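Local coordinates for protein alpha-fucosidase (Bifidobacterium bifidum, PDB 2EAB) that probably releases alpha-1,2-linked L-fucose from glycans by hydrolysis, as the calcium-binding catalytic part of a longer, probably membrane-anchored protein, at residues Leu747-Ala752 / Phe770-Gly775; Leu757-Tyr760 / Ile766-Asn769; Val837-Asn842 / Leu882-Thr887; Tyr859-Gly864 / Val868-Val873. All blocks are in the same frame, centred on the assembly; numbering follows the deposited sequence.

Contact 1 (Leu747-Ala752 / Phe770-Gly775); sequences LQLKNA and FGNTSG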
# COMPACT_ATOMS: atom_id res chain seq x y z
N LEU A 747 -6.70 18.80 -4.90
CA LEU A 747 -5.30 19.21 -4.93
C LEU A 747 -4.37 18.08 -5.35
O LEU A 747 -3.40 18.32 -6.07
CB LEU A 747 -4.88 19.83 -3.60
CG LEU A 747 -5.45 21.22 -3.31
CD1 LEU A 747 -5.27 21.61 -1.85
CD2 LEU A 747 -4.86 22.29 -4.24
N GLN A 748 -4.66 16.85 -4.91
CA GLN A 748 -3.88 15.70 -5.35
C GLN A 748 -3.99 15.51 -6.86
O GLN A 748 -2.98 15.29 -7.54
CB GLN A 748 -4.31 14.41 -4.63
CG GLN A 748 -3.46 13.21 -5.06
CD GLN A 748 -3.87 11.91 -4.42
OE1 GLN A 748 -5.03 11.69 -4.10
NE2 GLN A 748 -2.90 11.01 -4.25
N LEU A 749 -5.20 15.61 -7.39
CA LEU A 749 -5.41 15.44 -8.82
C LEU A 749 -4.72 16.54 -9.62
O LEU A 749 -4.18 16.27 -10.69
CB LEU A 749 -6.91 15.35 -9.14
CG LEU A 749 -7.50 13.93 -9.14
CD1 LEU A 749 -7.18 13.16 -7.86
CD2 LEU A 749 -9.00 13.96 -9.37
N LYS A 750 -4.71 17.76 -9.10
CA LYS A 750 -4.10 18.88 -9.81
C LYS A 750 -2.57 18.91 -9.71
O LYS A 750 -1.89 19.36 -10.64
CB LYS A 750 -4.65 20.21 -9.30
CG LYS A 750 -6.09 20.47 -9.70
CD LYS A 750 -6.62 21.73 -9.05
CE LYS A 750 -8.09 21.92 -9.38
NZ LYS A 750 -8.64 23.15 -8.76
N ASN A 751 -2.03 18.41 -8.60
CA ASN A 751 -0.62 18.62 -8.27
C ASN A 751 0.21 17.37 -8.01
O ASN A 751 1.40 17.48 -7.72
CB ASN A 751 -0.51 19.55 -7.06
CG ASN A 751 -1.13 20.91 -7.31
OD1 ASN A 751 -0.66 21.67 -8.16
ND2 ASN A 751 -2.19 21.22 -6.58
N ALA A 752 -0.39 16.19 -8.12
CA ALA A 752 0.32 14.96 -7.76
C ALA A 752 -0.06 13.75 -8.62
O ALA A 752 0.15 12.60 -8.22
CB ALA A 752 0.15 14.65 -6.27
N PHE A 770 -2.95 4.49 -3.84
CA PHE A 770 -3.68 3.69 -2.88
C PHE A 770 -4.32 4.55 -1.79
O PHE A 770 -5.44 4.28 -1.34
CB PHE A 770 -2.77 2.62 -2.28
CG PHE A 770 -2.21 1.64 -3.29
CD1 PHE A 770 -3.06 0.96 -4.16
CD2 PHE A 770 -0.85 1.39 -3.35
CE1 PHE A 770 -2.55 0.05 -5.08
CE2 PHE A 770 -0.34 0.47 -4.25
CZ PHE A 770 -1.19 -0.19 -5.13
N GLY A 771 -3.62 5.61 -1.39
CA GLY A 771 -4.14 6.55 -0.40
C GLY A 771 -5.39 7.27 -0.87
O GLY A 771 -6.31 7.52 -0.09
N ASN A 772 -5.43 7.60 -2.16
CA ASN A 772 -6.61 8.23 -2.75
C ASN A 772 -7.84 7.32 -2.63
O ASN A 772 -8.89 7.74 -2.14
CB ASN A 772 -6.33 8.61 -4.21
CG ASN A 772 -7.54 9.22 -4.88
OD1 ASN A 772 -8.47 8.51 -5.24
ND2 ASN A 772 -7.52 10.54 -5.04
N THR A 773 -7.69 6.08 -3.07
CA THR A 773 -8.78 5.10 -3.01
C THR A 773 -9.28 4.95 -1.57
O THR A 773 -10.48 4.97 -1.32
CB THR A 773 -8.33 3.75 -3.58
OG1 THR A 773 -7.91 3.95 -4.94
CG2 THR A 773 -9.46 2.72 -3.55
N SER A 774 -8.34 4.84 -0.63
CA SER A 774 -8.71 4.72 0.77
C SER A 774 -9.46 5.96 1.25
O SER A 774 -10.46 5.84 1.96
CB SER A 774 -7.48 4.49 1.64
OG SER A 774 -7.85 4.43 3.01
N GLY A 775 -8.97 7.13 0.86
CA GLY A 775 -9.57 8.39 1.31
C GLY A 775 -11.00 8.56 0.85
O GLY A 775 -11.87 8.99 1.61

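Contact 2 (Leu757-Tyr760 / Ile766-Asn769); sequences LFDY and IDGN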
# COMPACT_ATOMS: atom_id res chain seq x y z
N LEU A 757 -2.00 8.88 -14.73
CA LEU A 757 -2.62 8.82 -13.41
C LEU A 757 -1.79 8.13 -12.33
O LEU A 757 -2.31 7.74 -11.28
CB LEU A 757 -4.06 8.28 -13.47
CG LEU A 757 -5.00 9.02 -14.43
CD1 LEU A 757 -6.42 8.51 -14.28
CD2 LEU A 757 -4.94 10.53 -14.24
N PHE A 758 -0.48 8.00 -12.57
CA PHE A 758 0.44 7.64 -11.50
C PHE A 758 0.58 8.80 -10.53
O PHE A 758 0.83 9.95 -10.92
CB PHE A 758 1.82 7.28 -12.04
CG PHE A 758 2.03 5.81 -12.37
CD1 PHE A 758 1.11 4.83 -11.97
CD2 PHE A 758 3.18 5.42 -13.03
CE1 PHE A 758 1.34 3.47 -12.27
CE2 PHE A 758 3.42 4.08 -13.34
CZ PHE A 758 2.50 3.10 -12.95
N ASP A 759 0.43 8.50 -9.24
CA ASP A 759 0.70 9.45 -8.17
C ASP A 759 2.18 9.80 -8.16
O ASP A 759 3.03 8.93 -8.40
CB ASP A 759 0.30 8.84 -6.83
CG ASP A 759 0.73 9.68 -5.64
OD1 ASP A 759 0.02 10.63 -5.28
OD2 ASP A 759 1.79 9.37 -5.03
N TYR A 760 2.47 11.05 -7.85
CA TYR A 760 3.86 11.46 -7.75
C TYR A 760 4.20 12.25 -6.51
O TYR A 760 3.36 12.94 -5.92
CB TYR A 760 4.35 12.13 -9.03
CG TYR A 760 3.92 13.56 -9.33
CD1 TYR A 760 4.60 14.65 -8.77
CD2 TYR A 760 2.90 13.83 -10.24
CE1 TYR A 760 4.24 15.96 -9.08
CE2 TYR A 760 2.54 15.14 -10.56
CZ TYR A 760 3.22 16.19 -9.97
OH TYR A 760 2.89 17.50 -10.28
N ILE A 766 3.66 4.97 -5.75
CA ILE A 766 2.31 4.40 -5.84
C ILE A 766 1.48 4.61 -4.57
O ILE A 766 0.24 4.55 -4.61
CB ILE A 766 2.39 2.90 -6.21
CG1 ILE A 766 1.11 2.43 -6.90
CG2 ILE A 766 2.77 2.04 -4.99
CD1 ILE A 766 1.23 1.09 -7.60
N ASP A 767 2.15 4.89 -3.46
CA ASP A 767 1.47 5.07 -2.18
C ASP A 767 0.23 5.96 -2.29
O ASP A 767 -0.87 5.56 -1.89
CB ASP A 767 2.42 5.55 -1.07
CG ASP A 767 3.39 6.65 -1.51
OD1 ASP A 767 3.00 7.59 -2.23
OD2 ASP A 767 4.56 6.58 -1.08
N GLY A 768 0.40 7.14 -2.88
CA GLY A 768 -0.70 8.10 -3.01
C GLY A 768 -1.85 7.64 -3.88
O GLY A 768 -2.97 8.09 -3.70
N ASN A 769 -1.58 6.74 -4.83
CA ASN A 769 -2.67 6.12 -5.60
C ASN A 769 -3.57 5.31 -4.68
O ASN A 769 -4.81 5.43 -4.71
CB ASN A 769 -2.13 5.22 -6.71
CG ASN A 769 -1.64 5.99 -7.92
OD1 ASN A 769 -0.44 5.99 -8.22
ND2 ASN A 769 -2.56 6.63 -8.63

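Contact 3 (Val837-Asn842 / Leu882-Thr887); sequences VRLTSN and LVFDTT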
# COMPACT_ATOMS: atom_id res chain seq x y z
N VAL A 837 -29.58 2.55 2.16
CA VAL A 837 -28.38 1.79 2.49
C VAL A 837 -28.71 0.32 2.29
O VAL A 837 -29.79 -0.14 2.68
CB VAL A 837 -27.92 2.03 3.95
CG1 VAL A 837 -26.64 1.26 4.24
CG2 VAL A 837 -27.72 3.51 4.22
N ARG A 838 -27.80 -0.40 1.64
CA ARG A 838 -27.89 -1.84 1.51
C ARG A 838 -26.74 -2.45 2.29
O ARG A 838 -25.57 -2.22 1.96
CB ARG A 838 -27.87 -2.26 0.04
CG ARG A 838 -29.08 -1.75 -0.74
CD ARG A 838 -29.11 -2.25 -2.18
NE ARG A 838 -29.11 -3.71 -2.27
CZ ARG A 838 -30.19 -4.49 -2.19
NH1 ARG A 838 -31.40 -3.96 -2.01
NH2 ARG A 838 -30.06 -5.80 -2.28
N LEU A 839 -27.07 -3.21 3.33
CA LEU A 839 -26.08 -3.77 4.24
C LEU A 839 -26.14 -5.29 4.15
O LEU A 839 -27.11 -5.90 4.63
CB LEU A 839 -26.35 -3.29 5.67
CG LEU A 839 -25.31 -3.68 6.72
CD1 LEU A 839 -24.10 -2.74 6.64
CD2 LEU A 839 -25.92 -3.65 8.11
N THR A 840 -25.13 -5.89 3.54
CA THR A 840 -25.07 -7.34 3.45
C THR A 840 -24.22 -7.85 4.60
O THR A 840 -23.03 -7.55 4.68
CB THR A 840 -24.46 -7.80 2.12
OG1 THR A 840 -25.16 -7.20 1.03
CG2 THR A 840 -24.52 -9.31 2.00
N SER A 841 -24.83 -8.62 5.49
CA SER A 841 -24.08 -9.20 6.59
C SER A 841 -23.42 -10.48 6.12
O SER A 841 -24.10 -11.45 5.79
CB SER A 841 -24.99 -9.51 7.77
OG SER A 841 -24.23 -10.05 8.83
N ASN A 842 -22.09 -10.49 6.06
CA ASN A 842 -21.37 -11.66 5.56
C ASN A 842 -21.04 -12.68 6.65
O ASN A 842 -20.77 -13.86 6.36
CB ASN A 842 -20.11 -11.25 4.80
CG ASN A 842 -20.41 -10.30 3.66
OD1 ASN A 842 -19.78 -9.25 3.52
ND2 ASN A 842 -21.39 -10.65 2.85
N LEU A 882 -28.90 2.71 14.48
CA LEU A 882 -29.84 1.61 14.37
C LEU A 882 -29.09 0.32 14.71
O LEU A 882 -28.05 0.03 14.12
CB LEU A 882 -30.38 1.51 12.95
CG LEU A 882 -31.40 2.57 12.55
CD1 LEU A 882 -31.47 2.71 11.03
CD2 LEU A 882 -32.78 2.24 13.12
N VAL A 883 -29.62 -0.43 15.66
CA VAL A 883 -28.98 -1.65 16.13
C VAL A 883 -29.91 -2.83 15.89
O VAL A 883 -31.05 -2.83 16.36
CB VAL A 883 -28.61 -1.56 17.63
CG1 VAL A 883 -27.96 -2.85 18.11
CG2 VAL A 883 -27.68 -0.38 17.88
N PHE A 884 -29.42 -3.84 15.17
CA PHE A 884 -30.24 -5.00 14.84
C PHE A 884 -29.41 -6.26 14.65
O PHE A 884 -28.24 -6.19 14.29
CB PHE A 884 -31.15 -4.73 13.63
CG PHE A 884 -30.44 -4.23 12.40
CD1 PHE A 884 -30.15 -5.10 11.34
CD2 PHE A 884 -30.10 -2.89 12.26
CE1 PHE A 884 -29.52 -4.64 10.19
CE2 PHE A 884 -29.46 -2.42 11.11
CZ PHE A 884 -29.18 -3.29 10.07
N ASP A 885 -30.03 -7.40 14.93
CA ASP A 885 -29.43 -8.69 14.64
C ASP A 885 -29.34 -8.89 13.14
O ASP A 885 -30.17 -8.40 12.39
CB ASP A 885 -30.28 -9.82 15.22
CG ASP A 885 -30.31 -9.83 16.73
OD1 ASP A 885 -29.41 -9.24 17.37
OD2 ASP A 885 -31.25 -10.44 17.29
N THR A 886 -28.33 -9.63 12.71
CA THR A 886 -28.24 -10.05 11.32
C THR A 886 -27.94 -11.53 11.21
O THR A 886 -27.54 -12.18 12.18
CB THR A 886 -27.16 -9.28 10.52
OG1 THR A 886 -25.86 -9.74 10.91
CG2 THR A 886 -27.27 -7.77 10.70
N THR A 887 -28.13 -12.05 10.00
CA THR A 887 -27.79 -13.42 9.67
C THR A 887 -26.90 -13.40 8.44
O THR A 887 -27.18 -12.69 7.47
CB THR A 887 -29.04 -14.25 9.38
OG1 THR A 887 -29.76 -13.67 8.29
CG2 THR A 887 -29.92 -14.29 10.59

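Contact 4 (Tyr859-Gly864 / Val868-Val873); sequences YEVKNG and VNAKVV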
# COMPACT_ATOMS: atom_id res chain seq x y z
N TYR A 859 -34.66 6.58 9.96
CA TYR A 859 -34.69 5.46 9.02
C TYR A 859 -35.25 4.19 9.65
O TYR A 859 -35.37 4.10 10.87
CB TYR A 859 -33.28 5.19 8.46
CG TYR A 859 -32.70 6.31 7.63
CD1 TYR A 859 -32.60 6.21 6.24
CD2 TYR A 859 -32.24 7.48 8.23
CE1 TYR A 859 -32.06 7.24 5.48
CE2 TYR A 859 -31.70 8.52 7.48
CZ TYR A 859 -31.62 8.40 6.11
OH TYR A 859 -31.08 9.43 5.37
N GLU A 860 -35.57 3.22 8.80
CA GLU A 860 -36.05 1.92 9.24
C GLU A 860 -35.39 0.81 8.42
O GLU A 860 -34.91 1.06 7.30
CB GLU A 860 -37.57 1.83 9.15
CG GLU A 860 -38.12 2.06 7.75
CD GLU A 860 -39.63 2.13 7.70
OE1 GLU A 860 -40.28 2.04 8.77
OE2 GLU A 860 -40.17 2.28 6.59
N VAL A 861 -35.39 -0.40 8.97
CA VAL A 861 -34.65 -1.53 8.40
C VAL A 861 -35.61 -2.62 7.93
O VAL A 861 -36.55 -2.99 8.65
CB VAL A 861 -33.66 -2.13 9.44
CG1 VAL A 861 -32.80 -3.21 8.80
CG2 VAL A 861 -32.78 -1.04 10.04
N LYS A 862 -35.37 -3.11 6.72
CA LYS A 862 -36.15 -4.22 6.17
C LYS A 862 -35.25 -5.32 5.63
O LYS A 862 -34.11 -5.08 5.21
CB LYS A 862 -37.10 -3.72 5.08
CG LYS A 862 -38.20 -2.79 5.58
CD LYS A 862 -39.10 -2.33 4.45
CE LYS A 862 -40.04 -1.21 4.90
NZ LYS A 862 -40.93 -0.75 3.80
N ASN A 863 -35.77 -6.54 5.68
CA ASN A 863 -35.19 -7.68 4.98
C ASN A 863 -36.17 -8.02 3.87
O ASN A 863 -37.15 -8.73 4.09
CB ASN A 863 -34.98 -8.85 5.94
CG ASN A 863 -34.52 -10.12 5.23
OD1 ASN A 863 -34.19 -10.11 4.04
ND2 ASN A 863 -34.50 -11.23 5.97
N GLY A 864 -35.91 -7.47 2.68
CA GLY A 864 -36.87 -7.54 1.58
C GLY A 864 -38.11 -6.74 1.96
O GLY A 864 -38.03 -5.53 2.17
N VAL A 868 -37.62 -5.44 10.04
CA VAL A 868 -36.60 -5.95 10.94
C VAL A 868 -36.65 -5.16 12.23
O VAL A 868 -36.69 -3.93 12.20
CB VAL A 868 -35.19 -5.84 10.29
CG1 VAL A 868 -34.08 -6.11 11.30
CG2 VAL A 868 -35.07 -6.79 9.11
N ASN A 869 -36.68 -5.86 13.36
CA ASN A 869 -36.60 -5.21 14.65
C ASN A 869 -35.26 -4.49 14.75
O ASN A 869 -34.20 -5.12 14.65
CB ASN A 869 -36.75 -6.22 15.79
CG ASN A 869 -36.82 -5.56 17.16
OD1 ASN A 869 -35.83 -5.53 17.89
ND2 ASN A 869 -37.98 -5.01 17.49
N ALA A 870 -35.31 -3.17 14.91
CA ALA A 870 -34.11 -2.35 15.05
C ALA A 870 -34.30 -1.31 16.14
O ALA A 870 -35.22 -0.49 16.08
CB ALA A 870 -33.74 -1.69 13.73
N LYS A 871 -33.43 -1.38 17.14
CA LYS A 871 -33.43 -0.43 18.24
C LYS A 871 -32.67 0.82 17.84
O LYS A 871 -31.68 0.75 17.10
CB LYS A 871 -32.79 -1.06 19.49
CG LYS A 871 -33.46 -2.34 19.98
CD LYS A 871 -34.83 -2.08 20.58
CE LYS A 871 -35.57 -3.39 20.83
NZ LYS A 871 -36.98 -3.16 21.25
N VAL A 872 -33.14 1.97 18.30
CA VAL A 872 -32.42 3.22 18.12
C VAL A 872 -31.75 3.56 19.45
O VAL A 872 -32.42 3.66 20.48
CB VAL A 872 -33.35 4.37 17.66
CG1 VAL A 872 -32.60 5.70 17.59
CG2 VAL A 872 -33.98 4.05 16.31
N VAL A 873 -30.42 3.71 19.41
CA VAL A 873 -29.66 4.15 20.58
C VAL A 873 -29.05 5.51 20.27
O VAL A 873 -28.75 5.82 19.12
CB VAL A 873 -28.57 3.12 21.00
CG1 VAL A 873 -29.22 1.80 21.41
CG2 VAL A 873 -27.54 2.90 19.89
O HOH W 1 -36.39 -0.95 11.55

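Contact 1 (Leu747-Ala752 / Phe770-Gly775)
The amides of Gln-748 and Asn-772 meet with their planes 39° apart. Asn-772 ND2 donates to Gln-748 OE1 at 2.9 Å, and the N-H points almost straight at the oxygen (166°). The two groups use this bond differently. The oxygen lies in the plane of the Asn-772 amide, so the bond runs within the plane of that amide. The nitrogen, in contrast, stands above the plane of the Gln-748 carbonyl. Leu-749 CD1 touches Asn-772 ND2 at 3.9 Å, from a point outside the asparagine plane. Val-375 of helix 365-386 also packs on Asn-772, while Ile-725 and Ile-729 of helix 722-734 pack on Gln-748.

Gln-748 reaches out fully extended, with CG turned opposite the backbone N (chi1 -178°). This lets one long polar side chain span the distance between helix 738-751 and helix 767-780. The nearest CA atoms of segments 747-752 and 770-775, those of Gln-748 and Asn-772, are 8.4 Å apart. Both helices belong to the family 95 catalytic domain, an (alpha/alpha)6 barrel in this family.

The other end of the glutamine amide is also held. Gln-748 NE2 bonds to Gly-768 O and to Asp-759 OD1. With its oxygen and nitrogen both engaged, the amide is fixed in rotation. The contact is therefore a directed polar link between two buried helices, with apolar side chains packed round it.

Contact 2 (Leu757-Tyr760 / Ile766-Asn769)
Asn-769, early in helix 767-780, clasps the loop 757-760 that precedes the helix by its backbone. Its amide works at both ends. Asn-769 ND2 donates to Leu-757 O at 2.9 Å, in the carbonyl plane and close to the asparagine's own amide plane. Asn-769 OD1 accepts from Asp-759 N at 2.8 Å with a nearly straight N-H (169°), but this donor is tilted from the carbonyl plane. The two bonds flank Phe-758, so one side chain holds the backbone on both sides of it. With chi1 at -78°, CG lies beside the backbone N and faces the loop.

This loop leads into helix 767-780 of the catalytic domain, an (alpha/alpha)6 barrel in family 95. The ring of Phe-758 stacks on Phe-764 and packs on Tyr-378 of helix 365-386.

Asp-759 lies against Gly-768 in that helix. Its CG is 3.4 Å from Gly-768 CA, and with no side chain on the glycine the carboxylate can lie right against the backbone. Asp-759 OD1 takes a hydrogen bond from Gln-748 NE2. Asp-759 OD2 comes within 3.5 Å of Asp-767 OD1, a close approach of two acidic groups. Asp-767 OD1 in turn receives a weak bond from Gly-768 N. A bound 1,2-ethanediol, probably from the crystallisation liquor, lies about 3 Å from the Asp-767 side chain and may mark a pocket.

Contact 3 (Val837-Asn842 / Leu882-Thr887)
Ser-841 holds OG opposite its backbone N (chi1 -179°), and Thr-886 holds OG1 between its backbone N and carbonyl carbon (chi1 74°). These two turns aim the hydroxyls at each other. Ser-841 OG and Thr-886 OG1 are 2.7 Å apart. Thr-886 OG1 is also hydrogen-bonded to Lys-845 O, and Ser-841 OG has a weak bond with Gly-844 N. The carbons beside the hydroxyls touch as well, with Ser-841 CB 3.5 Å from Thr-886 CB.

Further along, the contact is apolar. Leu-839 CD2 meets Phe-884 CZ, the far end of the ring, at 3.8 Å, and the two side chains cross obliquely. The ring also packs on Ala-847 and Val-849 of strand 847-851, and it meets Tyr-892 with the planes at about 55°. Phe-823 and Val-825 pack on Leu-839.

Strand 833-841 and strand 880-884 belong to different sheets of the family 95 C-terminal domain. The contact thus joins the two sheets across their shared interior. The buried hydroxyls have polar partners in each other and in the backbone of Gly-844 and Lys-845, next to the apolar contact of Leu-839 with Phe-884.

Contact 4 (Tyr859-Gly864 / Val868-Val873)
Val-861 and Val-868 are joined through their backbones where the chain returns antiparallel from strand 859-863. Strands 859-863 and 866-867 form a beta hairpin, and this pair lies just past it. Val-868 N donates to Val-861 O at 3.0 Å, with an N-H angle of 160°. The reverse bond is not direct. A water accepts a hydrogen bond from Val-861 N at 2.8 Å and donates one to Val-868 O at 3.1 Å. It stands in for the second bond of a hydrogen-bonded antiparallel pair. Beyond it the returning chain moves away, and strand 871-874 pairs with strand 880-884 in the other sheet of the C-terminal domain.

The side chains pack on one side of the diverging chain. Val-861 makes most of these contacts, one methyl to each partner. CG1, opposite the backbone N (chi1 -174°), lies 3.9 Å from Val-868 CB. CG2, placed beside that N, lies 3.9 Å from Ala-870 CB and also packs toward Phe-884. The second methyl of Val-868 goes the other way along the strand. Val-868 CG2 rests 3.5 Å from Asn-863 N and 3.8 Å from Asn-863 CB. Tyr-892 of strand 890-896 packs on Val-868 too.

The contact is near the surface, but Val-861 itself is buried. Water thus keeps the backbone polar groups bonded as the strands part, while valine and alanine methyls hold the diverging chain on its apolar side.

Following the chain, helix 738-751 leads first into contact 1, which brings it back against helix 767-780 and closes a loop. Contact 2 lies within that loop and ties its middle, 757-760, to residues 766-769. The two touch: Ala-752 O is 2.8 Å from Tyr-760 N. Both belong to the catalytic domain. The chain then enters the C-terminal domain, where contact 3 closes a longer loop between its two sheets. Contact 4 falls within this loop, at the crossing from one sheet to the other, and touches contact 3. No loops cross. Contacts 1 and 3 have centres about 31 Å apart and do not touch.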